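Local coordinates for GST N-terminal domain-containing protein (Pseudomonas syringae pv. tomato, PDB 3IC8) that is of unknown function but, with its glutathione S-transferase-like N- and C-terminal domains, may bind glutathione or a related thiol, at residues Ser2-His7 with Lys25-Arg30; Ser12-Lys17 with Leu189-Gln194; Ala18-Gly23 with Phe218-Leu223. All coordinates share one frame; numbering follows the deposited sequence.

Interaction 1: Ser2-His7 with Lys25-Arg30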
ATOM      1  N   SER A   2     -20.870 -11.519  27.330  1.00 30.19           N
ATOM      2  CA  SER A   2     -20.541 -10.125  27.071  1.00 30.68           C
ATOM      3  C   SER A   2     -19.730  -9.912  25.792  1.00 30.12           C
ATOM      4  O   SER A   2     -19.777  -8.868  25.186  1.00 30.10           O
ATOM      5  CB  SER A   2     -19.799  -9.546  28.267  1.00 30.84           C
ATOM      6  OG  SER A   2     -19.398  -8.216  28.028  1.00 32.44           O
ATOM      7  N   GLU A   3     -18.955 -10.907  25.416  1.00 29.72           N
ATOM      8  CA  GLU A   3     -18.142 -10.848  24.217  1.00 29.58           C
ATOM      9  C   GLU A   3     -18.967 -10.976  22.972  1.00 28.11           C
ATOM     10  O   GLU A   3     -19.978 -11.608  22.989  1.00 27.98           O
ATOM     11  CB  GLU A   3     -17.115 -11.962  24.225  1.00 29.90           C
ATOM     12  CG  GLU A   3     -15.961 -11.759  25.132  1.00 32.75           C
ATOM     13  CD  GLU A   3     -15.356 -13.046  25.556  1.00 37.04           C
ATOM     14  OE1 GLU A   3     -16.099 -13.951  25.942  1.00 38.90           O
ATOM     15  OE2 GLU A   3     -14.135 -13.167  25.499  1.00 38.93           O
ATOM     16  N   LEU A   4     -18.514 -10.398  21.885  1.00 26.98           N
ATOM     17  CA  LEU A   4     -19.129 -10.661  20.615  1.00 26.65           C
ATOM     18  C   LEU A   4     -18.649 -11.996  20.151  1.00 26.15           C
ATOM     19  O   LEU A   4     -17.488 -12.256  20.169  1.00 26.05           O
ATOM     20  CB  LEU A   4     -18.693  -9.643  19.600  1.00 26.55           C
ATOM     21  CG  LEU A   4     -19.475  -8.375  19.387  1.00 27.08           C
ATOM     22  CD1 LEU A   4     -20.168  -7.933  20.608  1.00 24.94           C
ATOM     23  CD2 LEU A   4     -18.554  -7.339  18.908  1.00 26.77           C
ATOM     24  N   ILE A   5     -19.560 -12.852  19.745  1.00 25.57           N
ATOM     25  CA  ILE A   5     -19.169 -14.141  19.245  1.00 25.28           C
ATOM     26  C   ILE A   5     -19.661 -14.360  17.841  1.00 24.97           C
ATOM     27  O   ILE A   5     -20.806 -14.237  17.566  1.00 24.61           O
ATOM     28  CB  ILE A   5     -19.693 -15.247  20.150  1.00 25.03           C
ATOM     29  CG1 ILE A   5     -19.115 -15.099  21.545  1.00 24.51           C
ATOM     30  CG2 ILE A   5     -19.320 -16.543  19.622  1.00 24.73           C
ATOM     31  CD1 ILE A   5     -19.665 -16.049  22.528  1.00 22.73           C
ATOM     32  N   LEU A   6     -18.769 -14.683  16.940  1.00 24.73           N
ATOM     33  CA  LEU A   6     -19.184 -15.019  15.607  1.00 25.03           C
ATOM     34  C   LEU A   6     -19.033 -16.509  15.328  1.00 24.77           C
ATOM     35  O   LEU A   6     -17.995 -17.080  15.504  1.00 24.87           O
ATOM     36  CB  LEU A   6     -18.409 -14.205  14.593  1.00 25.18           C
ATOM     37  CG  LEU A   6     -18.906 -14.254  13.166  1.00 25.11           C
ATOM     38  CD1 LEU A   6     -20.161 -13.467  13.066  1.00 24.95           C
ATOM     39  CD2 LEU A   6     -17.891 -13.736  12.239  1.00 22.91           C
ATOM     40  N   HIS A   7     -20.113 -17.124  14.899  1.00 24.24           N
ATOM     41  CA  HIS A   7     -20.118 -18.500  14.488  1.00 23.84           C
ATOM     42  C   HIS A   7     -20.073 -18.507  12.974  1.00 23.87           C
ATOM     43  O   HIS A   7     -20.976 -18.046  12.330  1.00 23.57           O
ATOM     44  CB  HIS A   7     -21.412 -19.152  14.930  1.00 23.51           C
ATOM     45  CG  HIS A   7     -21.573 -19.249  16.407  1.00 23.88           C
ATOM     46  ND1 HIS A   7     -21.349 -20.410  17.093  1.00 22.75           N
ATOM     47  CD2 HIS A   7     -21.952 -18.341  17.327  1.00 21.25           C
ATOM     48  CE1 HIS A   7     -21.570 -20.214  18.371  1.00 21.64           C
ATOM     49  NE2 HIS A   7     -21.933 -18.966  18.540  1.00 21.82           N
ATOM     50  N   LYS A  25     -16.014  -1.983  12.405  1.00 22.93           N
ATOM     51  CA  LYS A  25     -16.308  -1.648  13.775  1.00 24.07           C
ATOM     52  C   LYS A  25     -15.117  -1.605  14.747  1.00 25.10           C
ATOM     53  O   LYS A  25     -15.213  -1.011  15.776  1.00 25.56           O
ATOM     54  CB  LYS A  25     -17.419  -2.525  14.314  1.00 24.01           C
ATOM     55  CG  LYS A  25     -18.766  -2.184  13.798  1.00 23.49           C
ATOM     56  CD  LYS A  25     -19.176  -0.804  14.124  1.00 22.51           C
ATOM     57  CE  LYS A  25     -20.608  -0.615  13.755  1.00 24.03           C
ATOM     58  NZ  LYS A  25     -21.083   0.748  13.868  1.00 19.71           N
ATOM     59  N   GLY A  26     -14.000  -2.218  14.410  1.00 25.50           N
ATOM     60  CA  GLY A  26     -12.866  -2.269  15.300  1.00 27.12           C
ATOM     61  C   GLY A  26     -13.073  -2.925  16.647  1.00 28.07           C
ATOM     62  O   GLY A  26     -12.588  -2.461  17.648  1.00 28.42           O
ATOM     63  N   VAL A  27     -13.792  -4.024  16.650  1.00 28.60           N
ATOM     64  CA  VAL A  27     -14.219  -4.669  17.848  1.00 28.77           C
ATOM     65  C   VAL A  27     -13.440  -5.937  17.978  1.00 29.12           C
ATOM     66  O   VAL A  27     -12.921  -6.423  17.034  1.00 29.58           O
ATOM     67  CB  VAL A  27     -15.684  -5.031  17.763  1.00 29.41           C
ATOM     68  CG1 VAL A  27     -16.526  -3.909  18.223  1.00 28.02           C
ATOM     69  CG2 VAL A  27     -16.039  -5.406  16.370  1.00 28.65           C
ATOM     70  N   ASN A  28     -13.360  -6.457  19.176  1.00 28.81           N
ATOM     71  CA  ASN A  28     -12.695  -7.693  19.406  1.00 28.84           C
ATOM     72  C   ASN A  28     -13.758  -8.742  19.523  1.00 28.39           C
ATOM     73  O   ASN A  28     -14.752  -8.530  20.148  1.00 28.53           O
ATOM     74  CB  ASN A  28     -11.871  -7.603  20.670  1.00 29.15           C
ATOM     75  CG  ASN A  28     -10.622  -6.804  20.486  1.00 30.95           C
ATOM     76  OD1 ASN A  28      -9.539  -7.320  20.565  1.00 33.64           O
ATOM     77  ND2 ASN A  28     -10.772  -5.532  20.242  1.00 33.02           N
ATOM     78  N   TRP A  29     -13.561  -9.868  18.881  1.00 27.54           N
ATOM     79  CA  TRP A  29     -14.580 -10.877  18.835  1.00 26.82           C
ATOM     80  C   TRP A  29     -14.029 -12.277  18.975  1.00 26.27           C
ATOM     81  O   TRP A  29     -12.889 -12.519  18.742  1.00 25.67           O
ATOM     82  CB  TRP A  29     -15.432 -10.733  17.565  1.00 26.38           C
ATOM     83  CG  TRP A  29     -14.669 -10.702  16.304  1.00 27.63           C
ATOM     84  CD1 TRP A  29     -13.951  -9.691  15.838  1.00 28.35           C
ATOM     85  CD2 TRP A  29     -14.550 -11.750  15.350  1.00 28.04           C
ATOM     86  NE1 TRP A  29     -13.384 -10.015  14.659  1.00 28.36           N
ATOM     87  CE2 TRP A  29     -13.743 -11.282  14.332  1.00 28.34           C
ATOM     88  CE3 TRP A  29     -15.045 -13.044  15.267  1.00 27.10           C
ATOM     89  CZ2 TRP A  29     -13.423 -12.041  13.246  1.00 27.02           C
ATOM     90  CZ3 TRP A  29     -14.730 -13.788  14.192  1.00 26.60           C
ATOM     91  CH2 TRP A  29     -13.927 -13.294  13.197  1.00 27.40           C
ATOM     92  N   ARG A  30     -14.887 -13.198  19.339  1.00 25.85           N
ATOM     93  CA  ARG A  30     -14.506 -14.564  19.451  1.00 25.82           C
ATOM     94  C   ARG A  30     -14.909 -15.296  18.201  1.00 25.65           C
ATOM     95  O   ARG A  30     -15.956 -15.078  17.700  1.00 26.49           O
ATOM     96  CB  ARG A  30     -15.183 -15.185  20.656  1.00 25.42           C
ATOM     97  CG  ARG A  30     -14.959 -14.466  21.933  1.00 24.77           C
ATOM     98  CD  ARG A  30     -13.508 -14.207  22.181  1.00 25.53           C
ATOM     99  NE  ARG A  30     -12.749 -15.432  22.316  1.00 24.38           N
ATOM    100  CZ  ARG A  30     -12.730 -16.161  23.408  1.00 25.55           C
ATOM    101  NH1 ARG A  30     -13.414 -15.802  24.454  1.00 25.91           N
ATOM    102  NH2 ARG A  30     -12.029 -17.248  23.459  1.00 27.05           N
TER
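R30 meets E3, L4, I5 and L6 with its backbone and its side chain. Its CB packs against CG1 of I5 at 4.0 Å. CG is 3.8 Å from O of L4, and CD is near OE2 of E3. Bends at chi2 and chi3 bring the guanidinium back to E3. There NH1 forms a salt bridge to OE2 of E3 at 2.9 Å. OE2 is met from above its carboxylate plane, and the N-H...O angle is a bent 139°. NE and NH2 hydrogen-bond to O of S224 and O of D225. The backbone pairing is parallel: N of R30 bonds to O of L4 and N of L6 to O of R30, both at 2.9 Å. Apolar contacts lie on the other face of the sheet. CB of L6 meets CE3 of W29 at 3.6 Å, and CD2 of L4 reaches CB of V27 at 3.9 Å. NE1 of W29 donates a hydrogen bond to O of H220. This is the first beta-alpha-beta unit of a thioredoxin-like fold. Strand 28-33 lies between strands 4-8 and 222-225, and L22 of helix 16-25 packs on L6, V27 and W29.

Interaction 2: Ser12-Lys17 with Leu189-Gln194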
ATOM      1  N   SER A  12     -14.909 -19.678   4.220  1.00 23.71           N
ATOM      2  CA  SER A  12     -16.007 -19.445   3.320  1.00 24.02           C
ATOM      3  C   SER A  12     -16.040 -18.025   2.815  1.00 23.40           C
ATOM      4  O   SER A  12     -16.030 -17.095   3.553  1.00 23.36           O
ATOM      5  CB  SER A  12     -17.314 -19.803   3.991  1.00 23.95           C
ATOM      6  OG  SER A  12     -18.402 -19.453   3.195  1.00 26.43           O
ATOM      7  N   LEU A  13     -16.092 -17.897   1.512  1.00 23.52           N
ATOM      8  CA  LEU A  13     -16.228 -16.647   0.818  1.00 23.46           C
ATOM      9  C   LEU A  13     -17.522 -16.008   1.173  1.00 23.25           C
ATOM     10  O   LEU A  13     -17.642 -14.829   1.171  1.00 23.88           O
ATOM     11  CB  LEU A  13     -16.185 -16.868  -0.670  1.00 23.34           C
ATOM     12  CG  LEU A  13     -14.924 -17.428  -1.283  1.00 23.47           C
ATOM     13  CD1 LEU A  13     -15.250 -17.919  -2.617  1.00 23.53           C
ATOM     14  CD2 LEU A  13     -13.922 -16.366  -1.384  1.00 24.54           C
ATOM     15  N   PHE A  14     -18.499 -16.829   1.461  1.00 23.29           N
ATOM     16  CA  PHE A  14     -19.819 -16.386   1.818  1.00 23.31           C
ATOM     17  C   PHE A  14     -19.900 -15.658   3.144  1.00 23.74           C
ATOM     18  O   PHE A  14     -20.778 -14.871   3.356  1.00 23.95           O
ATOM     19  CB  PHE A  14     -20.816 -17.523   1.708  1.00 22.72           C
ATOM     20  CG  PHE A  14     -21.085 -17.950   0.304  1.00 25.37           C
ATOM     21  CD1 PHE A  14     -22.124 -17.445  -0.397  1.00 25.41           C
ATOM     22  CD2 PHE A  14     -20.280 -18.856  -0.312  1.00 26.64           C
ATOM     23  CE1 PHE A  14     -22.338 -17.831  -1.652  1.00 26.34           C
ATOM     24  CE2 PHE A  14     -20.508 -19.232  -1.565  1.00 25.98           C
ATOM     25  CZ  PHE A  14     -21.529 -18.728  -2.232  1.00 26.49           C
ATOM     26  N   ALA A  15     -18.958 -15.933   4.026  1.00 23.62           N
ATOM     27  CA  ALA A  15     -18.903 -15.356   5.335  1.00 23.37           C
ATOM     28  C   ALA A  15     -17.984 -14.165   5.447  1.00 23.73           C
ATOM     29  O   ALA A  15     -17.745 -13.698   6.516  1.00 24.19           O
ATOM     30  CB  ALA A  15     -18.509 -16.383   6.308  1.00 23.32           C
ATOM     31  N   GLU A  16     -17.425 -13.718   4.348  1.00 23.53           N
ATOM     32  CA  GLU A  16     -16.521 -12.591   4.342  1.00 23.12           C
ATOM     33  C   GLU A  16     -17.130 -11.267   4.731  1.00 23.41           C
ATOM     34  O   GLU A  16     -16.519 -10.481   5.374  1.00 24.07           O
ATOM     35  CB  GLU A  16     -15.779 -12.509   3.026  1.00 22.79           C
ATOM     36  CG  GLU A  16     -14.708 -11.495   2.971  1.00 23.49           C
ATOM     37  CD  GLU A  16     -13.479 -11.842   3.768  1.00 26.42           C
ATOM     38  OE1 GLU A  16     -12.599 -10.996   3.800  1.00 27.85           O
ATOM     39  OE2 GLU A  16     -13.384 -12.920   4.353  1.00 23.61           O
ATOM     40  N   LYS A  17     -18.353 -11.017   4.324  1.00 23.45           N
ATOM     41  CA  LYS A  17     -18.948  -9.748   4.599  1.00 23.46           C
ATOM     42  C   LYS A  17     -19.027  -9.524   6.093  1.00 22.98           C
ATOM     43  O   LYS A  17     -18.703  -8.483   6.544  1.00 23.56           O
ATOM     44  CB  LYS A  17     -20.319  -9.636   3.942  1.00 23.30           C
ATOM     45  CG  LYS A  17     -21.211  -8.568   4.512  1.00 24.75           C
ATOM     46  CD  LYS A  17     -22.174  -8.005   3.526  1.00 27.19           C
ATOM     47  CE  LYS A  17     -23.514  -8.673   3.584  1.00 28.11           C
ATOM     48  NZ  LYS A  17     -24.587  -7.720   3.788  1.00 30.93           N
ATOM     49  N   LEU A 189     -17.994  -8.266  -5.187  1.00 23.96           N
ATOM     50  CA  LEU A 189     -16.775  -8.145  -5.949  1.00 24.73           C
ATOM     51  C   LEU A 189     -15.670  -9.070  -5.490  1.00 25.06           C
ATOM     52  O   LEU A 189     -14.813  -9.426  -6.231  1.00 24.65           O
ATOM     53  CB  LEU A 189     -16.303  -6.723  -5.934  1.00 24.66           C
ATOM     54  CG  LEU A 189     -17.353  -5.788  -6.453  1.00 24.67           C
ATOM     55  CD1 LEU A 189     -16.763  -4.485  -6.670  1.00 24.63           C
ATOM     56  CD2 LEU A 189     -17.940  -6.290  -7.705  1.00 24.89           C
ATOM     57  N   TRP A 190     -15.712  -9.418  -4.230  1.00 24.94           N
ATOM     58  CA  TRP A 190     -14.744 -10.261  -3.608  1.00 25.43           C
ATOM     59  C   TRP A 190     -14.772 -11.632  -4.262  1.00 25.68           C
ATOM     60  O   TRP A 190     -13.762 -12.257  -4.426  1.00 25.80           O
ATOM     61  CB  TRP A 190     -15.025 -10.303  -2.117  1.00 25.15           C
ATOM     62  CG  TRP A 190     -14.295 -11.282  -1.355  1.00 24.85           C
ATOM     63  CD1 TRP A 190     -14.800 -12.330  -0.726  1.00 23.92           C
ATOM     64  CD2 TRP A 190     -12.909 -11.289  -1.101  1.00 25.80           C
ATOM     65  NE1 TRP A 190     -13.832 -13.019  -0.099  1.00 25.31           N
ATOM     66  CE2 TRP A 190     -12.647 -12.393  -0.317  1.00 23.98           C
ATOM     67  CE3 TRP A 190     -11.857 -10.468  -1.480  1.00 26.60           C
ATOM     68  CZ2 TRP A 190     -11.393 -12.712   0.093  1.00 25.40           C
ATOM     69  CZ3 TRP A 190     -10.616 -10.780  -1.064  1.00 27.00           C
ATOM     70  CH2 TRP A 190     -10.386 -11.893  -0.287  1.00 26.26           C
ATOM     71  N   PHE A 191     -15.950 -12.080  -4.651  1.00 25.82           N
ATOM     72  CA  PHE A 191     -16.075 -13.330  -5.359  1.00 26.05           C
ATOM     73  C   PHE A 191     -15.350 -13.285  -6.693  1.00 25.30           C
ATOM     74  O   PHE A 191     -14.679 -14.205  -7.044  1.00 25.29           O
ATOM     75  CB  PHE A 191     -17.546 -13.695  -5.573  1.00 26.24           C
ATOM     76  CG  PHE A 191     -18.232 -14.212  -4.359  1.00 27.32           C
ATOM     77  CD1 PHE A 191     -18.250 -15.543  -4.075  1.00 29.02           C
ATOM     78  CD2 PHE A 191     -18.869 -13.370  -3.507  1.00 28.14           C
ATOM     79  CE1 PHE A 191     -18.881 -16.004  -2.970  1.00 28.11           C
ATOM     80  CE2 PHE A 191     -19.478 -13.828  -2.405  1.00 28.53           C
ATOM     81  CZ  PHE A 191     -19.489 -15.142  -2.133  1.00 29.61           C
ATOM     82  N   LEU A 192     -15.489 -12.203  -7.428  1.00 24.70           N
ATOM     83  CA  LEU A 192     -14.852 -12.059  -8.719  1.00 24.34           C
ATOM     84  C   LEU A 192     -13.343 -12.043  -8.664  1.00 24.05           C
ATOM     85  O   LEU A 192     -12.705 -12.569  -9.512  1.00 24.30           O
ATOM     86  CB  LEU A 192     -15.366 -10.858  -9.468  1.00 24.14           C
ATOM     87  CG  LEU A 192     -16.726 -10.807 -10.155  1.00 25.22           C
ATOM     88  CD1 LEU A 192     -17.278 -12.068 -10.674  1.00 23.44           C
ATOM     89  CD2 LEU A 192     -17.702 -10.076  -9.369  1.00 25.18           C
ATOM     90  N   LYS A 193     -12.798 -11.454  -7.626  1.00 23.40           N
ATOM     91  CA  LYS A 193     -11.381 -11.321  -7.420  1.00 23.14           C
ATOM     92  C   LYS A 193     -10.651 -12.640  -7.219  1.00 22.68           C
ATOM     93  O   LYS A 193      -9.487 -12.709  -7.366  1.00 21.97           O
ATOM     94  CB  LYS A 193     -11.122 -10.403  -6.253  1.00 23.05           C
ATOM     95  CG  LYS A 193     -11.476  -8.982  -6.497  1.00 25.09           C
ATOM     96  CD  LYS A 193     -10.550  -8.330  -7.471  1.00 26.65           C
ATOM     97  CE  LYS A 193      -9.415  -7.674  -6.772  1.00 25.98           C
ATOM     98  NZ  LYS A 193      -8.514  -7.036  -7.702  1.00 27.47           N
ATOM     99  N   GLN A 194     -11.392 -13.676  -6.897  1.00 22.39           N
ATOM    100  CA  GLN A 194     -10.885 -14.999  -6.627  1.00 22.74           C
ATOM    101  C   GLN A 194     -10.246 -15.728  -7.800  1.00 23.13           C
ATOM    102  O   GLN A 194      -9.482 -16.634  -7.622  1.00 22.72           O
ATOM    103  CB  GLN A 194     -11.976 -15.862  -6.017  1.00 23.01           C
ATOM    104  CG  GLN A 194     -12.543 -15.371  -4.724  1.00 22.85           C
ATOM    105  CD  GLN A 194     -11.510 -14.982  -3.730  1.00 22.83           C
ATOM    106  OE1 GLN A 194     -11.404 -13.847  -3.357  1.00 22.53           O
ATOM    107  NE2 GLN A 194     -10.734 -15.928  -3.306  1.00 20.02           N
TER
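The backbones stay apart where L13 faces F191, with 7.0 Å between their CA atoms, so side chains make the contact. L13 enters between W190, F191 and Q194. Its CB rests 3.6 Å from CE1 of F191, at an oblique angle to that ring. Its CD1 is 4.1 Å from CD1 and CE1 of F191. Its CD2 is 3.6 Å from NE1 of W190 and also touches the side chain of Q194. F14 starts away from the helix, but its ring comes back to F191. The two rings form a T-shaped pair, with the edge of F191 toward the face of F14. Their centroids are 5.0 Å apart and their planes are at 66°. CZ of F191 stands over the centre of the F14 ring.

The contact joins the N-terminal thioredoxin-like domain to the helical C-terminal domain of the glutathione S-transferase fold. Segment 12-17 leads into helix 16-25, the first helix of the former. Segment 189-194 lies in the C-terminal part of helix 180-193 of the latter.

E16 approaches W190 from one face. CG sits anti to the backbone N (chi1 -173°), which carries it over the indole. It makes a CH-pi contact, 3.9 Å from the centroid of the five-membered ring. NE1 of W190 is buried here and has no partner in the model. The carboxylate of E16 is well occupied: OE1 bonds to NE2 of H220, and OE2 forms a salt bridge with R19. The second subunit closes over the same place. Its Q194 packs on L13, and its P196 on S12 and F14. O of K193 bonds to OG1 of its T11, and L13 and Q194 make backbone hydrogen bonds to it.

Interaction 3: Ala18-Gly23 with Phe218-Leu223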
ATOM      1  N   ALA A  18     -19.424 -10.514   6.857  1.00 22.51           N
ATOM      2  CA  ALA A  18     -19.543 -10.376   8.296  1.00 22.86           C
ATOM      3  C   ALA A  18     -18.239 -10.089   9.000  1.00 22.95           C
ATOM      4  O   ALA A  18     -18.205  -9.364   9.942  1.00 23.56           O
ATOM      5  CB  ALA A  18     -20.156 -11.563   8.860  1.00 22.76           C
ATOM      6  N   ARG A  19     -17.178 -10.696   8.523  1.00 22.70           N
ATOM      7  CA  ARG A  19     -15.853 -10.475   9.008  1.00 23.00           C
ATOM      8  C   ARG A  19     -15.374  -9.046   8.784  1.00 22.73           C
ATOM      9  O   ARG A  19     -14.730  -8.471   9.614  1.00 22.62           O
ATOM     10  CB  ARG A  19     -14.943 -11.456   8.295  1.00 22.87           C
ATOM     11  CG  ARG A  19     -14.298 -12.442   9.170  1.00 23.91           C
ATOM     12  CD  ARG A  19     -14.441 -13.880   8.748  1.00 24.09           C
ATOM     13  NE  ARG A  19     -14.314 -14.146   7.328  1.00 25.89           N
ATOM     14  CZ  ARG A  19     -14.705 -15.267   6.751  1.00 25.27           C
ATOM     15  NH1 ARG A  19     -15.234 -16.221   7.449  1.00 26.47           N
ATOM     16  NH2 ARG A  19     -14.583 -15.432   5.475  1.00 23.91           N
ATOM     17  N   LEU A  20     -15.670  -8.507   7.620  1.00 22.00           N
ATOM     18  CA  LEU A  20     -15.372  -7.135   7.296  1.00 21.37           C
ATOM     19  C   LEU A  20     -16.156  -6.215   8.171  1.00 21.20           C
ATOM     20  O   LEU A  20     -15.694  -5.187   8.536  1.00 22.20           O
ATOM     21  CB  LEU A  20     -15.580  -6.828   5.826  1.00 20.86           C
ATOM     22  CG  LEU A  20     -14.626  -7.537   4.895  1.00 21.13           C
ATOM     23  CD1 LEU A  20     -15.129  -7.600   3.516  1.00 19.19           C
ATOM     24  CD2 LEU A  20     -13.264  -6.996   4.930  1.00 19.42           C
HETATM   25  N   MSE A  21     -17.367  -6.606   8.490  1.00 21.03           N
HETATM   26  CA  MSE A  21     -18.219  -5.810   9.321  1.00 20.84           C
HETATM   27  C   MSE A  21     -17.592  -5.678  10.682  1.00 21.21           C
HETATM   28  O   MSE A  21     -17.594  -4.637  11.268  1.00 21.90           O
HETATM   29  CB  MSE A  21     -19.602  -6.423   9.418  1.00 20.00           C
HETATM   30  CG  MSE A  21     -20.535  -6.115   8.282  1.00 20.00           C
HETATM   31 SE   MSE A  21     -22.049  -7.255   8.108  1.00 20.00          SE
HETATM   32  CE  MSE A  21     -22.965  -6.872   9.663  1.00 20.00           C
ATOM     33  N   LEU A  22     -17.030  -6.756  11.169  1.00 21.16           N
ATOM     34  CA  LEU A  22     -16.302  -6.712  12.400  1.00 20.83           C
ATOM     35  C   LEU A  22     -15.081  -5.838  12.308  1.00 20.73           C
ATOM     36  O   LEU A  22     -14.744  -5.186  13.233  1.00 21.06           O
ATOM     37  CB  LEU A  22     -15.999  -8.105  12.910  1.00 20.83           C
ATOM     38  CG  LEU A  22     -17.249  -8.843  13.346  1.00 19.74           C
ATOM     39  CD1 LEU A  22     -17.006 -10.278  13.548  1.00 18.51           C
ATOM     40  CD2 LEU A  22     -17.814  -8.277  14.535  1.00 15.27           C
ATOM     41  N   GLY A  23     -14.416  -5.838  11.180  1.00 20.89           N
ATOM     42  CA  GLY A  23     -13.286  -4.973  10.974  1.00 21.27           C
ATOM     43  C   GLY A  23     -13.560  -3.492  10.972  1.00 22.04           C
ATOM     44  O   GLY A  23     -12.814  -2.733  11.513  1.00 21.86           O
ATOM     45  N   PHE A 218     -10.277  -2.430   5.681  1.00 19.89           N
ATOM     46  CA  PHE A 218     -10.801  -2.323   7.025  1.00 19.79           C
ATOM     47  C   PHE A 218     -10.486  -3.588   7.782  1.00 19.96           C
ATOM     48  O   PHE A 218     -10.401  -3.598   8.979  1.00 20.00           O
ATOM     49  CB  PHE A 218     -12.299  -2.064   7.012  1.00 20.02           C
ATOM     50  CG  PHE A 218     -12.675  -0.656   6.704  1.00 18.85           C
ATOM     51  CD1 PHE A 218     -12.520   0.336   7.622  1.00 19.50           C
ATOM     52  CD2 PHE A 218     -13.190  -0.327   5.502  1.00 19.95           C
ATOM     53  CE1 PHE A 218     -12.855   1.611   7.333  1.00 17.40           C
ATOM     54  CE2 PHE A 218     -13.530   0.950   5.226  1.00 20.28           C
ATOM     55  CZ  PHE A 218     -13.356   1.914   6.139  1.00 19.99           C
ATOM     56  N   GLY A 219     -10.322  -4.675   7.058  1.00 19.68           N
ATOM     57  CA  GLY A 219      -9.902  -5.913   7.654  1.00 18.83           C
ATOM     58  C   GLY A 219     -10.941  -6.659   8.444  1.00 19.01           C
ATOM     59  O   GLY A 219     -12.110  -6.400   8.306  1.00 18.86           O
ATOM     60  N   HIS A 220     -10.492  -7.602   9.256  1.00 18.67           N
ATOM     61  CA  HIS A 220     -11.371  -8.395  10.089  1.00 19.07           C
ATOM     62  C   HIS A 220     -11.378  -8.075  11.566  1.00 19.26           C
ATOM     63  O   HIS A 220     -12.136  -8.649  12.294  1.00 19.27           O
ATOM     64  CB  HIS A 220     -11.102  -9.882   9.920  1.00 18.70           C
ATOM     65  CG  HIS A 220     -11.220 -10.386   8.519  1.00 19.80           C
ATOM     66  ND1 HIS A 220     -10.841 -11.654   8.164  1.00 20.76           N
ATOM     67  CD2 HIS A 220     -11.681  -9.808   7.393  1.00 20.71           C
ATOM     68  CE1 HIS A 220     -11.060 -11.836   6.881  1.00 20.83           C
ATOM     69  NE2 HIS A 220     -11.559 -10.726   6.387  1.00 21.45           N
ATOM     70  N   GLY A 221     -10.542  -7.162  12.012  1.00 19.35           N
ATOM     71  CA  GLY A 221     -10.491  -6.882  13.425  1.00 19.32           C
ATOM     72  C   GLY A 221      -9.653  -7.831  14.235  1.00 19.26           C
ATOM     73  O   GLY A 221      -8.744  -8.402  13.729  1.00 19.32           O
ATOM     74  N   SER A 222      -9.956  -7.980  15.506  1.00 19.52           N
ATOM     75  CA  SER A 222      -9.158  -8.834  16.366  1.00 20.15           C
ATOM     76  C   SER A 222      -9.929  -9.992  16.925  1.00 19.63           C
ATOM     77  O   SER A 222     -10.893  -9.800  17.586  1.00 19.84           O
ATOM     78  CB  SER A 222      -8.621  -8.017  17.521  1.00 20.15           C
ATOM     79  OG  SER A 222      -7.245  -7.817  17.381  1.00 22.83           O
ATOM     80  N   LEU A 223      -9.466 -11.202  16.701  1.00 19.57           N
ATOM     81  CA  LEU A 223     -10.202 -12.361  17.131  1.00 19.36           C
ATOM     82  C   LEU A 223      -9.385 -13.331  17.946  1.00 19.25           C
ATOM     83  O   LEU A 223      -8.198 -13.392  17.808  1.00 19.40           O
ATOM     84  CB  LEU A 223     -10.787 -13.073  15.921  1.00 19.00           C
ATOM     85  CG  LEU A 223      -9.875 -13.843  14.989  1.00 19.22           C
ATOM     86  CD1 LEU A 223      -9.592 -15.201  15.519  1.00 18.95           C
ATOM     87  CD2 LEU A 223     -10.424 -13.947  13.623  1.00 18.66           C
TER
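The carbonyl of F218 packs close to that of G23 in helix 16-25, with 3.6 Å between O of F218 and O of G23 and no bond between them. O of F218 accepts a hydrogen bond from ND2 of N28 of the third subunit. The F218 ring leads away and packs edge-to-face with F24. G219 has left the preceding helix with positive phi. Its carbonyl O points into the helix surface and takes two CA-H...O contacts, from CA of G23 at 3.2 Å and from CA of L20 at 3.5 Å. G23, having no side chain, lets O of G219 come this close. CD2 of L20 also touches O of G219.

H220 follows and lies beside R19, the two side chains pointing the same way. CG of R19 sits over one face of the imidazole, 3.8 Å from the ring centroid and 17° off its normal. CD2 of L20 meets the ring at its edge. CA of H220 gives a further CA-H...O contact to O of R19 at 3.4 Å. The ring is fixed at its far end by E16, through NE2. G221 passes close to CA of G23, and the chain then enters strand 222-225.

The stronger polar ties lie at the side, where the carbonyls of Y9 and S12 take bonds from R19. Across these segments the chemistry is weak and depends on fit: CA-H...O contacts, one CH-pi contact and glycine against glycine.

All three contacts involve the beta-alpha-beta unit at the start of the chain. Interaction 1 pairs its two strands and is partly buried. It uses backbone hydrogen bonds, with a salt bridge toward the surface. Interactions 2 and 3 are buried and fall on the turn leading into helix 16-25 and on the helix itself. Interaction 2 is aromatic and apolar, and it links the two domains at the second subunit. Interaction 3 touches the third subunit and is close backbone packing at glycines, with R19 laid over the H220 ring. H220 joins the sites: its NE2 ties interaction 3 to interaction 2, and its O ties it to interaction 1. Interactions 1 and 2 do not touch.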